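Local structure of putative effector, AYWB SAP54-like protein ('Echinacea purpurea' witches'-broom phytoplasma, 6INR) at residues 27-30 and 31-34; 75-78 and 79-83; 65-68 and 69-72. The protein probably acts as a secreted phytoplasma effector that binds plant MADS-domain transcription factors and so induces phyllody, the conversion of floral organs into leaf-like structures. All coordinates share one frame; numbering follows the deposited sequence.

Contact 1. Residues 27-30 and 31-34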
loop_
_atom_site.group_PDB
_atom_site.type_symbol
_atom_site.label_atom_id
_atom_site.label_comp_id
_atom_site.label_asym_id
_atom_site.label_seq_id
_atom_site.Cartn_x
_atom_site.Cartn_y
_atom_site.Cartn_z
ATOM N N ILE A 27 -4.168 -9.902 -4.652
ATOM C CA ILE A 27 -2.798 -9.770 -4.179
ATOM C C ILE A 27 -1.920 -8.855 -5.038
ATOM O O ILE A 27 -1.257 -7.927 -4.536
ATOM C CB ILE A 27 -2.114 -11.126 -4.053
ATOM C CG1 ILE A 27 -2.712 -11.896 -2.866
ATOM C CG2 ILE A 27 -0.622 -10.910 -3.888
ATOM C CD1 ILE A 27 -2.086 -13.250 -2.677
ATOM N N ILE A 28 -1.898 -9.121 -6.336
ATOM C CA ILE A 28 -1.197 -8.230 -7.272
ATOM C C ILE A 28 -1.655 -6.785 -7.190
ATOM O O ILE A 28 -0.851 -5.861 -7.280
ATOM C CB ILE A 28 -1.343 -8.691 -8.714
ATOM C CG1 ILE A 28 -0.692 -10.060 -8.821
ATOM C CG2 ILE A 28 -0.659 -7.702 -9.653
ATOM C CD1 ILE A 28 -0.871 -10.724 -10.166
ATOM N N ASN A 29 -2.954 -6.591 -7.056
ATOM C CA ASN A 29 -3.479 -5.239 -7.003
ATOM C C ASN A 29 -3.003 -4.586 -5.728
ATOM O O ASN A 29 -2.629 -3.432 -5.713
ATOM C CB ASN A 29 -4.994 -5.194 -7.086
ATOM C CG ASN A 29 -5.536 -5.735 -8.396
ATOM O OD1 ASN A 29 -6.691 -6.164 -8.454
ATOM N ND2 ASN A 29 -4.731 -5.691 -9.468
ATOM N N LEU A 30 -2.990 -5.376 -4.666
ATOM C CA LEU A 30 -2.506 -4.905 -3.359
ATOM C C LEU A 30 -1.026 -4.523 -3.394
ATOM O O LEU A 30 -0.623 -3.498 -2.870
ATOM C CB LEU A 30 -2.724 -5.954 -2.279
ATOM C CG LEU A 30 -2.614 -5.412 -0.858
ATOM C CD1 LEU A 30 -3.509 -4.196 -0.648
ATOM C CD2 LEU A 30 -2.995 -6.509 0.125
ATOM N N LYS A 31 -0.227 -5.385 -3.981
ATOM C CA LYS A 31 1.182 -5.091 -4.207
ATOM C C LYS A 31 1.448 -3.857 -5.074
ATOM O O LYS A 31 2.419 -3.119 -4.850
ATOM C CB LYS A 31 1.855 -6.277 -4.852
ATOM C CG LYS A 31 2.051 -7.453 -3.919
ATOM C CD LYS A 31 2.992 -8.427 -4.611
ATOM C CE LYS A 31 2.967 -9.819 -4.023
ATOM N NZ LYS A 31 3.626 -10.737 -5.000
ATOM N N GLN A 32 0.617 -3.637 -6.087
ATOM C CA GLN A 32 0.777 -2.422 -6.900
ATOM C C GLN A 32 0.463 -1.191 -6.085
ATOM O O GLN A 32 1.057 -0.142 -6.300
ATOM C CB GLN A 32 -0.112 -2.444 -8.131
ATOM C CG GLN A 32 0.244 -3.578 -9.077
ATOM C CD GLN A 32 -0.709 -3.723 -10.243
ATOM O OE1 GLN A 32 -1.931 -3.563 -10.112
ATOM N NE2 GLN A 32 -0.158 -4.061 -11.395
ATOM N N LYS A 33 -0.511 -1.299 -5.191
ATOM C CA LYS A 33 -0.856 -0.184 -4.308
ATOM C C LYS A 33 0.306 0.129 -3.343
ATOM O O LYS A 33 0.657 1.272 -3.083
ATOM C CB LYS A 33 -2.144 -0.472 -3.537
ATOM C CG LYS A 33 -3.437 -0.067 -4.244
ATOM C CD LYS A 33 -4.597 -0.940 -3.799
ATOM C CE LYS A 33 -5.932 -0.198 -3.772
ATOM N NZ LYS A 33 -6.375 0.346 -5.090
ATOM N N ILE A 34 0.900 -0.908 -2.812
ATOM C CA ILE A 34 2.007 -0.737 -1.890
ATOM C C ILE A 34 3.167 -0.076 -2.623
ATOM O O ILE A 34 3.813 0.837 -2.114
ATOM C CB ILE A 34 2.442 -2.084 -1.295
ATOM C CG1 ILE A 34 1.425 -2.521 -0.232
ATOM C CG2 ILE A 34 3.855 -1.991 -0.741
ATOM C CD1 ILE A 34 1.520 -3.981 0.082
#

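Contact 2. Residues 75-78 and 79-83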
loop_
_atom_site.group_PDB
_atom_site.type_symbol
_atom_site.label_atom_id
_atom_site.label_comp_id
_atom_site.label_asym_id
_atom_site.label_seq_id
_atom_site.Cartn_x
_atom_site.Cartn_y
_atom_site.Cartn_z
ATOM N N LYS A 75 0.268 -4.464 3.943
ATOM C CA LYS A 75 1.136 -5.629 4.197
ATOM C C LYS A 75 0.459 -6.626 5.137
ATOM O O LYS A 75 0.620 -7.836 5.030
ATOM C CB LYS A 75 2.476 -5.211 4.769
ATOM C CG LYS A 75 3.273 -4.298 3.856
ATOM C CD LYS A 75 4.751 -4.402 4.128
ATOM C CE LYS A 75 5.119 -3.932 5.532
ATOM N NZ LYS A 75 6.588 -4.053 5.786
ATOM N N GLU A 76 -0.334 -6.101 6.043
ATOM C CA GLU A 76 -1.226 -6.943 6.873
ATOM C C GLU A 76 -2.192 -7.770 6.000
ATOM O O GLU A 76 -2.264 -9.005 6.098
ATOM C CB GLU A 76 -2.071 -6.078 7.834
ATOM C CG GLU A 76 -1.586 -5.961 9.270
ATOM C CD GLU A 76 -2.678 -5.403 10.191
ATOM O OE1 GLU A 76 -2.998 -4.194 10.069
ATOM O OE2 GLU A 76 -3.230 -6.175 11.025
ATOM N N GLN A 77 -2.946 -7.065 5.160
ATOM C CA GLN A 77 -3.931 -7.697 4.236
ATOM C C GLN A 77 -3.262 -8.708 3.385
ATOM O O GLN A 77 -3.775 -9.768 3.128
ATOM C CB GLN A 77 -4.523 -6.700 3.256
ATOM C CG GLN A 77 -5.889 -6.221 3.625
ATOM C CD GLN A 77 -6.139 -4.841 3.101
ATOM O OE1 GLN A 77 -6.310 -4.615 1.900
ATOM N NE2 GLN A 77 -6.169 -3.892 4.012
ATOM N N LEU A 78 -2.096 -8.330 2.929
ATOM C CA LEU A 78 -1.313 -9.173 2.052
ATOM C C LEU A 78 -1.120 -10.508 2.746
ATOM O O LEU A 78 -1.297 -11.586 2.160
ATOM C CB LEU A 78 0.025 -8.484 1.787
ATOM C CG LEU A 78 0.888 -8.891 0.613
ATOM C CD1 LEU A 78 0.130 -8.695 -0.699
ATOM C CD2 LEU A 78 2.155 -8.043 0.660
ATOM N N LYS A 79 -0.834 -10.420 4.039
ATOM C CA LYS A 79 -0.595 -11.623 4.859
ATOM C C LYS A 79 -1.843 -12.483 4.897
ATOM O O LYS A 79 -1.799 -13.688 4.647
ATOM C CB LYS A 79 -0.140 -11.283 6.294
ATOM C CG LYS A 79 1.309 -11.670 6.576
ATOM C CD LYS A 79 1.636 -11.649 8.066
ATOM C CE LYS A 79 2.812 -12.572 8.418
ATOM N NZ LYS A 79 2.938 -12.815 9.887
ATOM N N THR A 80 -2.952 -11.843 5.226
ATOM C CA THR A 80 -4.247 -12.534 5.289
ATOM C C THR A 80 -4.619 -13.187 3.949
ATOM O O THR A 80 -5.095 -14.329 3.904
ATOM C CB THR A 80 -5.386 -11.579 5.653
ATOM O OG1 THR A 80 -5.095 -10.938 6.903
ATOM C CG2 THR A 80 -6.704 -12.339 5.732
ATOM N N TYR A 81 -4.408 -12.447 2.862
ATOM C CA TYR A 81 -4.729 -12.969 1.511
ATOM C C TYR A 81 -3.924 -14.215 1.221
ATOM O O TYR A 81 -4.443 -15.179 0.694
ATOM C CB TYR A 81 -4.504 -11.951 0.376
ATOM C CG TYR A 81 -5.642 -10.970 0.155
ATOM C CD1 TYR A 81 -6.940 -11.406 -0.062
ATOM C CD2 TYR A 81 -5.404 -9.614 0.113
ATOM C CE1 TYR A 81 -7.980 -10.502 -0.279
ATOM C CE2 TYR A 81 -6.430 -8.705 -0.087
ATOM C CZ TYR A 81 -7.716 -9.142 -0.287
ATOM O OH TYR A 81 -8.721 -8.199 -0.483
ATOM N N LYS A 82 -2.643 -14.171 1.554
ATOM C CA LYS A 82 -1.750 -15.340 1.342
ATOM C C LYS A 82 -2.203 -16.537 2.185
ATOM O O LYS A 82 -2.095 -17.668 1.757
ATOM C CB LYS A 82 -0.276 -14.996 1.605
ATOM C CG LYS A 82 0.273 -13.890 0.696
ATOM C CD LYS A 82 1.681 -13.441 1.033
ATOM C CE LYS A 82 2.712 -14.516 0.723
ATOM N NZ LYS A 82 4.114 -14.052 0.926
ATOM N N ASN A 83 -2.745 -16.267 3.369
ATOM C CA ASN A 83 -3.317 -17.332 4.233
ATOM C C ASN A 83 -4.426 -18.046 3.464
ATOM O O ASN A 83 -4.464 -19.273 3.356
ATOM C CB ASN A 83 -3.950 -16.758 5.511
ATOM C CG ASN A 83 -3.027 -16.781 6.706
ATOM O OD1 ASN A 83 -2.137 -17.621 6.810
ATOM N ND2 ASN A 83 -3.269 -15.874 7.647
#

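Contact 3. Residues 65-68 and 69-72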
loop_
_atom_site.group_PDB
_atom_site.type_symbol
_atom_site.label_atom_id
_atom_site.label_comp_id
_atom_site.label_asym_id
_atom_site.label_seq_id
_atom_site.Cartn_x
_atom_site.Cartn_y
_atom_site.Cartn_z
ATOM N N GLU A 65 3.095 10.129 6.963
ATOM C CA GLU A 65 2.662 9.261 8.061
ATOM C C GLU A 65 1.471 8.433 7.618
ATOM O O GLU A 65 1.420 7.222 7.830
ATOM C CB GLU A 65 2.357 10.056 9.339
ATOM C CG GLU A 65 3.617 10.590 10.020
ATOM C CD GLU A 65 4.700 9.527 10.217
ATOM O OE1 GLU A 65 4.407 8.490 10.862
ATOM O OE2 GLU A 65 5.837 9.720 9.717
ATOM N N ASN A 66 0.546 9.094 6.939
ATOM C CA ASN A 66 -0.628 8.408 6.368
ATOM C C ASN A 66 -0.246 7.277 5.411
ATOM O O ASN A 66 -0.802 6.177 5.471
ATOM C CB ASN A 66 -1.526 9.383 5.649
ATOM C CG ASN A 66 -2.214 10.360 6.588
ATOM O OD1 ASN A 66 -2.864 9.976 7.556
ATOM N ND2 ASN A 66 -2.125 11.633 6.255
ATOM N N TYR A 67 0.717 7.555 4.550
ATOM C CA TYR A 67 1.204 6.553 3.586
ATOM C C TYR A 67 1.927 5.393 4.219
ATOM O O TYR A 67 1.859 4.277 3.739
ATOM C CB TYR A 67 2.041 7.187 2.473
ATOM C CG TYR A 67 1.111 7.886 1.505
ATOM C CD1 TYR A 67 0.108 7.167 0.840
ATOM C CD2 TYR A 67 1.164 9.247 1.314
ATOM C CE1 TYR A 67 -0.793 7.787 0.002
ATOM C CE2 TYR A 67 0.270 9.877 0.474
ATOM C CZ TYR A 67 -0.709 9.147 -0.177
ATOM O OH TYR A 67 -1.601 9.782 -1.026
ATOM N N LYS A 68 2.610 5.642 5.312
ATOM C CA LYS A 68 3.310 4.546 6.004
ATOM C C LYS A 68 2.284 3.649 6.682
ATOM O O LYS A 68 2.422 2.437 6.694
ATOM C CB LYS A 68 4.338 5.069 7.023
ATOM C CG LYS A 68 5.583 5.704 6.399
ATOM C CD LYS A 68 6.187 6.753 7.332
ATOM C CE LYS A 68 7.134 6.121 8.339
ATOM N NZ LYS A 68 7.605 7.126 9.332
ATOM N N GLN A 69 1.249 4.260 7.237
ATOM C CA GLN A 69 0.169 3.497 7.907
ATOM C C GLN A 69 -0.615 2.686 6.895
ATOM O O GLN A 69 -0.977 1.551 7.127
ATOM C CB GLN A 69 -0.762 4.413 8.678
ATOM C CG GLN A 69 0.013 5.329 9.598
ATOM C CD GLN A 69 -0.819 6.428 10.225
ATOM O OE1 GLN A 69 -1.691 7.029 9.574
ATOM N NE2 GLN A 69 -0.534 6.722 11.502
ATOM N N LEU A 70 -0.855 3.319 5.761
ATOM C CA LEU A 70 -1.519 2.695 4.611
ATOM C C LEU A 70 -0.711 1.490 4.177
ATOM O O LEU A 70 -1.240 0.403 4.012
ATOM C CB LEU A 70 -1.622 3.715 3.469
ATOM C CG LEU A 70 -2.795 3.727 2.511
ATOM C CD1 LEU A 70 -4.111 4.128 3.145
ATOM C CD2 LEU A 70 -2.457 4.725 1.436
ATOM N N ILE A 71 0.587 1.678 4.025
ATOM C CA ILE A 71 1.445 0.584 3.561
ATOM C C ILE A 71 1.401 -0.524 4.599
ATOM O O ILE A 71 1.505 -1.715 4.294
ATOM C CB ILE A 71 2.917 0.998 3.340
ATOM C CG1 ILE A 71 3.047 1.899 2.111
ATOM C CG2 ILE A 71 3.809 -0.242 3.167
ATOM C CD1 ILE A 71 4.477 2.166 1.679
ATOM N N ASP A 72 1.196 -0.112 5.839
ATOM C CA ASP A 72 1.261 -1.025 6.987
ATOM C C ASP A 72 0.115 -1.995 6.992
ATOM O O ASP A 72 0.318 -3.180 7.191
ATOM C CB ASP A 72 1.271 -0.267 8.323
ATOM C CG ASP A 72 2.690 0.055 8.804
ATOM O OD1 ASP A 72 3.604 -0.776 8.564
ATOM O OD2 ASP A 72 2.895 1.132 9.417
#

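Contact 1. Residues 27-30 and 31-34
Ile27 and Lys31, one turn apart on helix 16-49, meet through both backbone and side chain. Four backbone hydrogen bonds tie 27-30 to 31-34, each from an N-H to the carbonyl four residues earlier. The bond from Lys31 N to Ile27 O is 2.8 Å long and the straightest of them, at 171° on the hydrogen. Gln32 N to Ile28 O, Lys33 N to Asn29 O and Ile34 N to Leu30 O are more bent.

Apolar contacts lie beside these bonds. The extended Lys31 chain runs alongside Ile27 in the same direction, and its CE comes 3.8 Å from Ile27 CG2. Leu30 and Ile34 touch loosely, Leu30 CG lying 4.5 Å from Ile34 CD1. Both also reach helix 55-84: Leu30 packs on Gln74 and Gln77, Ile34 on Gln74, while Ile27 meets Tyr81.

On the polar side, Gln32 leans back over the preceding turn. With its CG anti to the carbonyl carbon (chi1 -63°), that methylene sits 3.1 Å from Ile28 O, and Gln32 CD lies 4.0 Å from Ile28 CG2. The side chains of Asn29 and Gln32 run side by side, their amide planes 26° apart, with Asn29 ND2 3.6 Å from Gln32 OE1.

The chemistry is that of an amphipathic helix: Ile27 and Leu30 are buried against the partner helix, whereas Ile28, Asn29, Lys31, Gln32 and Lys33 are exposed and give that surface its aliphatic, amide and charged groups.

Contact 2. Residues 75-78 and 79-83
Tyr81 folds back along its own helix toward Gln77, and its side chain can be traced outward from the backbone. CB lies near two carbonyl oxygens of the preceding turn, 3.6 Å from Gln77 O and 3.7 Å from Leu78 O. CG is placed anti to the carbonyl carbon of its own residue (chi1 -83°), which directs the ring toward the start of the helix and leaves CG 3.7 Å from Gln77 O. The next atom outward, CD2, comes closer, to 3.4 Å from the same Gln77 O, which approaches the ring obliquely. Further out, Tyr81 CE2 passes 4.3 Å from Gln77 CB, and the ring continues through CZ to the hydroxyl OH, which leans toward the start of the helix. Toward helix 16-49 the side chain packs on Asn26 and Ile27.

Gln77 O is also the acceptor for Tyr81 N, at 2.8 Å and 166° on the hydrogen, so this one carbonyl receives the backbone N-H while also lying close to the ring. Beside it, Thr80 N bonds to Glu76 O and Lys82 N to Leu78 O. Lys79 N is shared: it bonds to Lys75 O and, weakly, to Glu76 O. The Lys82 chain leaves by way of CG, 3.1 Å from Leu78 O.

Gln77, Leu78 and Tyr81, at i, i+1 and i+4, all touch helix 16-49, a spacing typical of the inward stripe of a helix in an antiparallel helical hairpin.

Contact 3. Residues 65-68 and 69-72
A local contact one helical turn long joins 65-68 to 69-72 in the middle of helix 55-84, where Tyr67 and Leu70 pack together on the side that meets helix 16-49. The two side chains run next to each other in the same direction. Leu70 CD2 comes 3.6 Å from Tyr67 CD1 and nearly as close to CE1, approaching the ring obliquely. Both residues touch Asn37 of the other helix, and Tyr67 also reaches Lys40 and Ile41.

Beneath them the backbone keeps the i to i+4 pattern. Leu70 N bonds to Asn66 O at 2.9 Å, and Gln69 N bonds to Glu65 O. The bond from Ile71 N to Tyr67 O is also 2.9 Å. Asp72 N bonds only weakly to Lys68 O.

Tyr67, Leu70 and Ile71 thus form part of the inward face of a two-helix antiparallel hairpin, a coiled-coil-like layout in which polar and charged residues occupy much of the outer surface. On that outer side, Lys68 and Glu65 form a salt bridge with NZ 3.2 Å from Glu65 OE2. The lysine chain bends at chi3 (86°) to bring the ammonium back, and it meets the carboxylate oxygen on its syn side.

Gln69 lies back over the turn, its CG 2.9 Å and its CD 3.4 Å from Glu65 O. The Gln69 side chain passes slantwise across that of Asn66, the amide planes 64° apart, and the two side-chain oxygens, Gln69 OE1 and Asn66 OD1, are 3.8 Å from each other.

The three contacts sample both arms of a hairpin made of helix 16-49 and helix 55-84. Contact 1 comes first along the chain, then contact 3, then contact 2, the last two on the same helix with centres 16 Å apart. Contact 1 lies across from both, its centre 11 Å from contact 2 and 14 Å from contact 3. The join with contact 2 is the more extensive: Leu30 CD2 is 3.5 Å from Gln77 CB, and Ile27 CG1 is 3.7 Å from Tyr81 CB. Toward contact 3 there is one looser touch, Ile34 O to Ile71 CD1. This pairing packs the two helices against each other as a long, slender rod.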